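Local coordinates for protein DNA polymerase III beta subunit (Streptococcus pyogenes, PDB 2AVT) that probably forms a ring-shaped dimeric sliding clamp that encircles DNA and tethers the replicative polymerase to its template, at residues L271-R277 with N312-D316; I281-T285 with V303-G309. All coordinates share one frame; numbering follows the deposited sequence.

Contact 1: L271-R277 with N312-D316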
ATOM      1  N   LEU A 271     -25.463   7.991  -6.859  1.00 45.67           N
ATOM      2  CA  LEU A 271     -25.679   6.914  -7.823  1.00 44.67           C
ATOM      3  C   LEU A 271     -24.468   5.985  -7.866  1.00 44.23           C
ATOM      4  O   LEU A 271     -24.603   4.766  -8.045  1.00 41.89           O
ATOM      5  CB  LEU A 271     -25.937   7.478  -9.222  1.00 43.42           C
ATOM      6  CG  LEU A 271     -26.170   6.398 -10.285  1.00 44.43           C
ATOM      7  CD1 LEU A 271     -27.316   5.493  -9.836  1.00 43.61           C
ATOM      8  CD2 LEU A 271     -26.485   7.037 -11.635  1.00 45.03           C
ATOM      9  N   ARG A 272     -23.282   6.567  -7.712  1.00 43.96           N
ATOM     10  CA  ARG A 272     -22.053   5.783  -7.721  1.00 44.22           C
ATOM     11  C   ARG A 272     -22.050   4.868  -6.502  1.00 43.51           C
ATOM     12  O   ARG A 272     -21.718   3.688  -6.610  1.00 43.44           O
ATOM     13  CB  ARG A 272     -20.824   6.701  -7.698  1.00 45.42           C
ATOM     14  CG  ARG A 272     -19.483   5.959  -7.755  1.00 45.69           C
ATOM     15  CD  ARG A 272     -18.323   6.904  -8.065  1.00 46.46           C
ATOM     16  NE  ARG A 272     -18.195   7.971  -7.075  1.00 49.30           N
ATOM     17  CZ  ARG A 272     -17.814   7.782  -5.816  1.00 51.54           C
ATOM     18  NH1 ARG A 272     -17.514   6.563  -5.380  1.00 52.41           N
ATOM     19  NH2 ARG A 272     -17.733   8.816  -4.987  1.00 53.46           N
ATOM     20  N   HIS A 273     -22.436   5.413  -5.350  1.00 43.13           N
ATOM     21  CA  HIS A 273     -22.479   4.636  -4.117  1.00 44.09           C
ATOM     22  C   HIS A 273     -23.464   3.477  -4.236  1.00 44.75           C
ATOM     23  O   HIS A 273     -23.196   2.369  -3.762  1.00 43.97           O
ATOM     24  CB  HIS A 273     -22.877   5.517  -2.924  1.00 45.18           C
ATOM     25  CG  HIS A 273     -21.827   6.508  -2.520  1.00 45.53           C
ATOM     26  ND1 HIS A 273     -20.491   6.338  -2.812  1.00 46.13           N
ATOM     27  CD2 HIS A 273     -21.914   7.660  -1.815  1.00 46.20           C
ATOM     28  CE1 HIS A 273     -19.799   7.345  -2.305  1.00 46.15           C
ATOM     29  NE2 HIS A 273     -20.639   8.162  -1.696  1.00 46.13           N
ATOM     30  N   ALA A 274     -24.604   3.735  -4.870  1.00 44.76           N
ATOM     31  CA  ALA A 274     -25.624   2.710  -5.053  1.00 45.02           C
ATOM     32  C   ALA A 274     -25.074   1.585  -5.916  1.00 44.56           C
ATOM     33  O   ALA A 274     -25.215   0.408  -5.584  1.00 45.82           O
ATOM     34  CB  ALA A 274     -26.858   3.312  -5.709  1.00 44.97           C
ATOM     35  N   MET A 275     -24.440   1.957  -7.021  1.00 43.24           N
ATOM     36  CA  MET A 275     -23.870   0.988  -7.942  1.00 43.06           C
ATOM     37  C   MET A 275     -22.712   0.205  -7.327  1.00 44.05           C
ATOM     38  O   MET A 275     -22.458  -0.937  -7.714  1.00 43.36           O
ATOM     39  CB  MET A 275     -23.395   1.690  -9.213  1.00 43.58           C
ATOM     40  CG  MET A 275     -24.511   2.338 -10.006  1.00 44.61           C
ATOM     41  SD  MET A 275     -25.787   1.151 -10.460  1.00 46.06           S
ATOM     42  CE  MET A 275     -27.001   1.466  -9.186  1.00 40.78           C
ATOM     43  N   GLU A 276     -22.001   0.816  -6.385  1.00 43.61           N
ATOM     44  CA  GLU A 276     -20.889   0.122  -5.743  1.00 44.73           C
ATOM     45  C   GLU A 276     -21.437  -1.048  -4.917  1.00 45.12           C
ATOM     46  O   GLU A 276     -20.825  -2.113  -4.861  1.00 47.17           O
ATOM     47  CB  GLU A 276     -20.077   1.097  -4.875  1.00 43.16           C
ATOM     48  CG  GLU A 276     -19.343   2.154  -5.708  1.00 43.04           C
ATOM     49  CD  GLU A 276     -18.622   3.205  -4.878  1.00 41.96           C
ATOM     50  OE1 GLU A 276     -19.132   3.572  -3.802  1.00 41.74           O
ATOM     51  OE2 GLU A 276     -17.555   3.683  -5.318  1.00 41.65           O
ATOM     52  N   ARG A 277     -22.601  -0.855  -4.299  1.00 44.90           N
ATOM     53  CA  ARG A 277     -23.224  -1.914  -3.515  1.00 45.38           C
ATOM     54  C   ARG A 277     -23.712  -3.004  -4.458  1.00 47.15           C
ATOM     55  O   ARG A 277     -23.638  -4.194  -4.148  1.00 47.17           O
ATOM     56  CB  ARG A 277     -24.424  -1.391  -2.737  1.00 43.39           C
ATOM     57  CG  ARG A 277     -24.118  -0.331  -1.725  1.00 42.03           C
ATOM     58  CD  ARG A 277     -25.380   0.018  -0.967  1.00 44.69           C
ATOM     59  NE  ARG A 277     -25.231   1.281  -0.260  1.00 49.81           N
ATOM     60  CZ  ARG A 277     -25.259   2.470  -0.849  1.00 49.31           C
ATOM     61  NH1 ARG A 277     -25.445   2.562  -2.155  1.00 51.94           N
ATOM     62  NH2 ARG A 277     -25.068   3.566  -0.132  1.00 51.93           N
ATOM     63  N   ASN A 312     -31.966  -4.920  -3.484  1.00 56.19           N
ATOM     64  CA  ASN A 312     -33.183  -4.191  -3.831  1.00 56.09           C
ATOM     65  C   ASN A 312     -32.989  -2.781  -3.283  1.00 55.62           C
ATOM     66  O   ASN A 312     -33.083  -2.557  -2.075  1.00 55.26           O
ATOM     67  CB  ASN A 312     -34.406  -4.846  -3.178  1.00 57.35           C
ATOM     68  CG  ASN A 312     -35.659  -3.982  -3.266  1.00 60.31           C
ATOM     69  OD1 ASN A 312     -35.712  -2.880  -2.711  1.00 61.45           O
ATOM     70  ND2 ASN A 312     -36.674  -4.480  -3.964  1.00 61.12           N
ATOM     71  N   GLU A 313     -32.721  -1.826  -4.167  1.00 54.83           N
ATOM     72  CA  GLU A 313     -32.482  -0.462  -3.719  1.00 55.36           C
ATOM     73  C   GLU A 313     -33.170   0.635  -4.531  1.00 54.94           C
ATOM     74  O   GLU A 313     -32.999   0.725  -5.745  1.00 54.65           O
ATOM     75  CB  GLU A 313     -30.974  -0.203  -3.697  1.00 55.01           C
ATOM     76  CG  GLU A 313     -30.568   1.109  -3.058  1.00 55.90           C
ATOM     77  CD  GLU A 313     -29.074   1.349  -3.136  1.00 57.44           C
ATOM     78  OE1 GLU A 313     -28.300   0.450  -2.737  1.00 57.43           O
ATOM     79  OE2 GLU A 313     -28.670   2.436  -3.594  1.00 58.43           O
ATOM     80  N   ASP A 314     -33.936   1.473  -3.837  1.00 55.42           N
ATOM     81  CA  ASP A 314     -34.636   2.599  -4.457  1.00 55.65           C
ATOM     82  C   ASP A 314     -33.610   3.702  -4.721  1.00 55.38           C
ATOM     83  O   ASP A 314     -32.872   4.089  -3.818  1.00 54.58           O
ATOM     84  CB  ASP A 314     -35.716   3.143  -3.514  1.00 56.65           C
ATOM     85  CG  ASP A 314     -36.850   2.158  -3.282  1.00 58.43           C
ATOM     86  OD1 ASP A 314     -36.565   0.986  -2.949  1.00 59.52           O
ATOM     87  OD2 ASP A 314     -38.024   2.560  -3.420  1.00 58.31           O
ATOM     88  N   LEU A 315     -33.568   4.211  -5.949  1.00 54.77           N
ATOM     89  CA  LEU A 315     -32.620   5.264  -6.296  1.00 54.53           C
ATOM     90  C   LEU A 315     -33.245   6.658  -6.311  1.00 55.72           C
ATOM     91  O   LEU A 315     -34.251   6.893  -6.975  1.00 55.87           O
ATOM     92  CB  LEU A 315     -31.992   4.982  -7.662  1.00 53.35           C
ATOM     93  CG  LEU A 315     -31.144   3.713  -7.761  1.00 53.64           C
ATOM     94  CD1 LEU A 315     -30.576   3.571  -9.166  1.00 52.99           C
ATOM     95  CD2 LEU A 315     -30.031   3.778  -6.739  1.00 52.33           C
ATOM     96  N   ASP A 316     -32.638   7.578  -5.567  1.00 56.66           N
ATOM     97  CA  ASP A 316     -33.112   8.958  -5.512  1.00 57.17           C
ATOM     98  C   ASP A 316     -32.712   9.620  -6.831  1.00 56.29           C
ATOM     99  O   ASP A 316     -31.622   9.370  -7.346  1.00 55.36           O
ATOM    100  CB  ASP A 316     -32.460   9.686  -4.331  1.00 59.10           C
ATOM    101  CG  ASP A 316     -32.970  11.106  -4.160  1.00 61.71           C
ATOM    102  OD1 ASP A 316     -33.752  11.577  -5.015  1.00 63.69           O
ATOM    103  OD2 ASP A 316     -32.585  11.758  -3.166  1.00 62.53           O
TER
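Helix-on-sheet packing in the C-terminal DNA-clamp domain is carried here by Leu-315, whose two methyls meet Leu-271, Ala-274 and Met-275 of helix 268-282, and by Glu-313 beside Arg-277. The CA atoms of Leu-271 and Leu-315 lie 7.3 Å apart. Chi1 of -64° and chi2 of -179° carry the branches of Leu-315 over the helix. Leu-315 CD2 presses on the helix surface at Ala-274 CB, 3.4 Å away, closer than ordinary van der Waals contact; Leu-315 CD1 lies 3.8 Å from Leu-271 CD1 and 4.1 Å from Met-275 CE. The Met-275 side chain leaves the helix away from the strand but bends at chi2 and chi3, which carries its methyl back across Leu-315 at about a right angle.

Extended toward the helix, Glu-313 puts its OE1 3.4 Å from Arg-277 CD, and the salt bridge from Arg-277 NH1 to Glu-313 OE2 measures 3.5 Å. Glu-313 OE2 lies well out of the guanidinium plane and no N-H points at it, so the bridge rests on charge alone; the two planes stand 80° apart. Glu-313 OE2 also crowds Ala-274 CB, though the 2.9 Å between them is doubtfully short. Glu-313 OE1 is hydrogen-bonded to Ser-111 OG of the second subunit. A buried carboxylate is thus held by a hydrogen bond across the interface, while the nearby arginine would probably stabilise its negative charge without fixing its orientation.

Contact 2: I281-T285 with V303-G309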
ATOM      1  N   ILE A 281     -22.429  -7.574  -5.021  1.00 51.05           N
ATOM      2  CA  ILE A 281     -23.224  -8.790  -5.132  1.00 50.50           C
ATOM      3  C   ILE A 281     -23.136  -9.385  -6.530  1.00 50.67           C
ATOM      4  O   ILE A 281     -22.996 -10.601  -6.692  1.00 50.89           O
ATOM      5  CB  ILE A 281     -24.702  -8.520  -4.795  1.00 50.07           C
ATOM      6  CG1 ILE A 281     -24.810  -7.920  -3.393  1.00 49.41           C
ATOM      7  CG2 ILE A 281     -25.505  -9.808  -4.895  1.00 49.99           C
ATOM      8  CD1 ILE A 281     -24.147  -8.743  -2.316  1.00 49.16           C
ATOM      9  N   SER A 282     -23.204  -8.526  -7.540  1.00 49.50           N
ATOM     10  CA  SER A 282     -23.140  -8.976  -8.922  1.00 49.54           C
ATOM     11  C   SER A 282     -21.759  -9.540  -9.234  1.00 51.44           C
ATOM     12  O   SER A 282     -21.605 -10.380 -10.125  1.00 50.13           O
ATOM     13  CB  SER A 282     -23.435  -7.810  -9.875  1.00 49.13           C
ATOM     14  OG  SER A 282     -22.351  -6.896  -9.928  1.00 43.04           O
ATOM     15  N   ASN A 283     -20.757  -9.074  -8.497  1.00 52.58           N
ATOM     16  CA  ASN A 283     -19.389  -9.525  -8.713  1.00 55.50           C
ATOM     17  C   ASN A 283     -19.227 -10.992  -8.314  1.00 57.12           C
ATOM     18  O   ASN A 283     -18.322 -11.679  -8.796  1.00 56.44           O
ATOM     19  CB  ASN A 283     -18.414  -8.645  -7.920  1.00 55.29           C
ATOM     20  CG  ASN A 283     -16.976  -8.840  -8.349  1.00 55.48           C
ATOM     21  OD1 ASN A 283     -16.654  -8.756  -9.534  1.00 56.43           O
ATOM     22  ND2 ASN A 283     -16.102  -9.094  -7.386  1.00 55.39           N
ATOM     23  N   ALA A 284     -20.113 -11.465  -7.441  1.00 58.97           N
ATOM     24  CA  ALA A 284     -20.071 -12.850  -6.990  1.00 61.76           C
ATOM     25  C   ALA A 284     -20.241 -13.764  -8.191  1.00 64.03           C
ATOM     26  O   ALA A 284     -19.522 -14.752  -8.344  1.00 64.59           O
ATOM     27  CB  ALA A 284     -21.176 -13.107  -5.972  1.00 60.04           C
ATOM     28  N   THR A 285     -21.197 -13.418  -9.047  1.00 66.70           N
ATOM     29  CA  THR A 285     -21.483 -14.197 -10.246  1.00 69.53           C
ATOM     30  C   THR A 285     -20.803 -13.599 -11.472  1.00 71.16           C
ATOM     31  O   THR A 285     -21.044 -12.446 -11.827  1.00 72.17           O
ATOM     32  CB  THR A 285     -22.995 -14.261 -10.516  1.00 70.26           C
ATOM     33  OG1 THR A 285     -23.635 -15.008  -9.473  1.00 71.14           O
ATOM     34  CG2 THR A 285     -23.270 -14.916 -11.864  1.00 69.96           C
ATOM     35  N   VAL A 303     -30.242  -6.701  -7.921  1.00 51.83           N
ATOM     36  CA  VAL A 303     -29.219  -7.695  -8.202  1.00 50.95           C
ATOM     37  C   VAL A 303     -29.638  -8.952  -7.466  1.00 50.91           C
ATOM     38  O   VAL A 303     -30.148  -8.881  -6.346  1.00 49.88           O
ATOM     39  CB  VAL A 303     -27.832  -7.255  -7.692  1.00 50.69           C
ATOM     40  CG1 VAL A 303     -26.812  -8.352  -7.955  1.00 50.10           C
ATOM     41  CG2 VAL A 303     -27.406  -5.973  -8.385  1.00 51.30           C
ATOM     42  N   ASN A 304     -29.442 -10.104  -8.091  1.00 52.33           N
ATOM     43  CA  ASN A 304     -29.819 -11.345  -7.436  1.00 54.60           C
ATOM     44  C   ASN A 304     -28.799 -12.439  -7.676  1.00 55.83           C
ATOM     45  O   ASN A 304     -28.759 -13.037  -8.751  1.00 56.39           O
ATOM     46  CB  ASN A 304     -31.189 -11.811  -7.926  1.00 55.54           C
ATOM     47  CG  ASN A 304     -31.805 -12.846  -7.008  1.00 57.55           C
ATOM     48  OD1 ASN A 304     -31.165 -13.842  -6.661  1.00 57.47           O
ATOM     49  ND2 ASN A 304     -33.052 -12.620  -6.607  1.00 57.05           N
ATOM     50  N   SER A 305     -27.966 -12.691  -6.672  1.00 57.10           N
ATOM     51  CA  SER A 305     -26.954 -13.732  -6.770  1.00 58.99           C
ATOM     52  C   SER A 305     -27.454 -14.957  -6.016  1.00 60.70           C
ATOM     53  O   SER A 305     -27.589 -14.936  -4.791  1.00 60.67           O
ATOM     54  CB  SER A 305     -25.627 -13.257  -6.175  1.00 58.32           C
ATOM     55  OG  SER A 305     -25.046 -12.234  -6.968  1.00 58.21           O
ATOM     56  N   PRO A 306     -27.753 -16.036  -6.751  1.00 62.11           N
ATOM     57  CA  PRO A 306     -28.248 -17.302  -6.207  1.00 63.38           C
ATOM     58  C   PRO A 306     -27.503 -17.830  -4.975  1.00 64.27           C
ATOM     59  O   PRO A 306     -28.089 -18.526  -4.147  1.00 65.40           O
ATOM     60  CB  PRO A 306     -28.149 -18.239  -7.407  1.00 63.24           C
ATOM     61  CG  PRO A 306     -28.514 -17.326  -8.539  1.00 62.39           C
ATOM     62  CD  PRO A 306     -27.698 -16.088  -8.224  1.00 61.81           C
ATOM     63  N   GLU A 307     -26.222 -17.498  -4.843  1.00 64.75           N
ATOM     64  CA  GLU A 307     -25.445 -17.967  -3.697  1.00 65.46           C
ATOM     65  C   GLU A 307     -25.350 -16.993  -2.525  1.00 64.46           C
ATOM     66  O   GLU A 307     -25.903 -17.246  -1.451  1.00 64.16           O
ATOM     67  CB  GLU A 307     -24.022 -18.349  -4.125  1.00 67.12           C
ATOM     68  CG  GLU A 307     -23.085 -18.641  -2.945  1.00 68.75           C
ATOM     69  CD  GLU A 307     -21.694 -19.099  -3.371  1.00 69.76           C
ATOM     70  OE1 GLU A 307     -21.017 -18.355  -4.117  1.00 70.75           O
ATOM     71  OE2 GLU A 307     -21.273 -20.202  -2.954  1.00 70.15           O
ATOM     72  N   VAL A 308     -24.646 -15.885  -2.739  1.00 63.34           N
ATOM     73  CA  VAL A 308     -24.423 -14.888  -1.695  1.00 62.42           C
ATOM     74  C   VAL A 308     -25.618 -14.046  -1.247  1.00 60.72           C
ATOM     75  O   VAL A 308     -25.821 -13.859  -0.048  1.00 60.21           O
ATOM     76  CB  VAL A 308     -23.263 -13.930  -2.087  1.00 62.76           C
ATOM     77  CG1 VAL A 308     -21.960 -14.710  -2.198  1.00 62.94           C
ATOM     78  CG2 VAL A 308     -23.570 -13.241  -3.405  1.00 63.35           C
ATOM     79  N   GLY A 309     -26.407 -13.529  -2.184  1.00 60.02           N
ATOM     80  CA  GLY A 309     -27.543 -12.720  -1.774  1.00 58.54           C
ATOM     81  C   GLY A 309     -28.282 -11.936  -2.844  1.00 57.56           C
ATOM     82  O   GLY A 309     -28.191 -12.240  -4.033  1.00 57.75           O
TER
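Ser-305 reaches from the hairpin 303-309 to the carbonyl of Ile-281, in the C-terminal part of helix 268-282. Its hydroxyl, set beside its own backbone N (chi1 -68°), donates a hydrogen bond of 2.6 Å from Ser-305 OG to Ile-281 O. The C=O...OG angle is 122° and the donor stands 58° out of the carbonyl plane, so it comes from above one face; Ala-284 N reaches Ile-281 O from the opposite face, at 3.1 Å. Two donors therefore grip one carbonyl.

The buried packing gathers round Ile-281 CG2, which lies 3.2 Å from Ser-305 OG and 3.6 Å from Val-303 CG1. Val-303 CG1, anti to its backbone N, also sits 3.6 Å from Ser-282 N. Toward solvent the contact thins. Ala-284 CB still touches Val-308 CG2 at 3.5 Å, but OG1 of the exposed Thr-285 comes no nearer than 4.0 Å, to Ser-305 OG.

The hairpin closes on itself through Ser-305 N and Gly-309 O, 2.7 Å apart. Val-311 of strand 309-314 packs on both Ile-281 and Val-303, while Phe-81 of the second subunit packs on Ile-281 and Val-308. Gly-309 pairs with a strand of that subunit, so this part of the helix and the hairpin lie where the sheet continues into its partner chain.

How the contacts relate
Contacts 1 and 2 lie along one helix, 268-282, with centres 15 Å apart: contact 1 lies further up the helix, contact 2 at Ile-281 to Thr-285. Both face the same antiparallel sheet, in which strands 298-305 and 309-314 are neighbours joined by the hairpin of contact 2. Along the chain, contact 2 is nested inside the loop closed by contact 1, and the segments adjoin in sequence without touching otherwise. Both also meet the second subunit: Asn-312, Glu-313 and Gly-309 take part in an antiparallel ladder with it. Together they join the helix to the edge of the sheet that pairs with the second subunit, as in head-to-tail clamp rings.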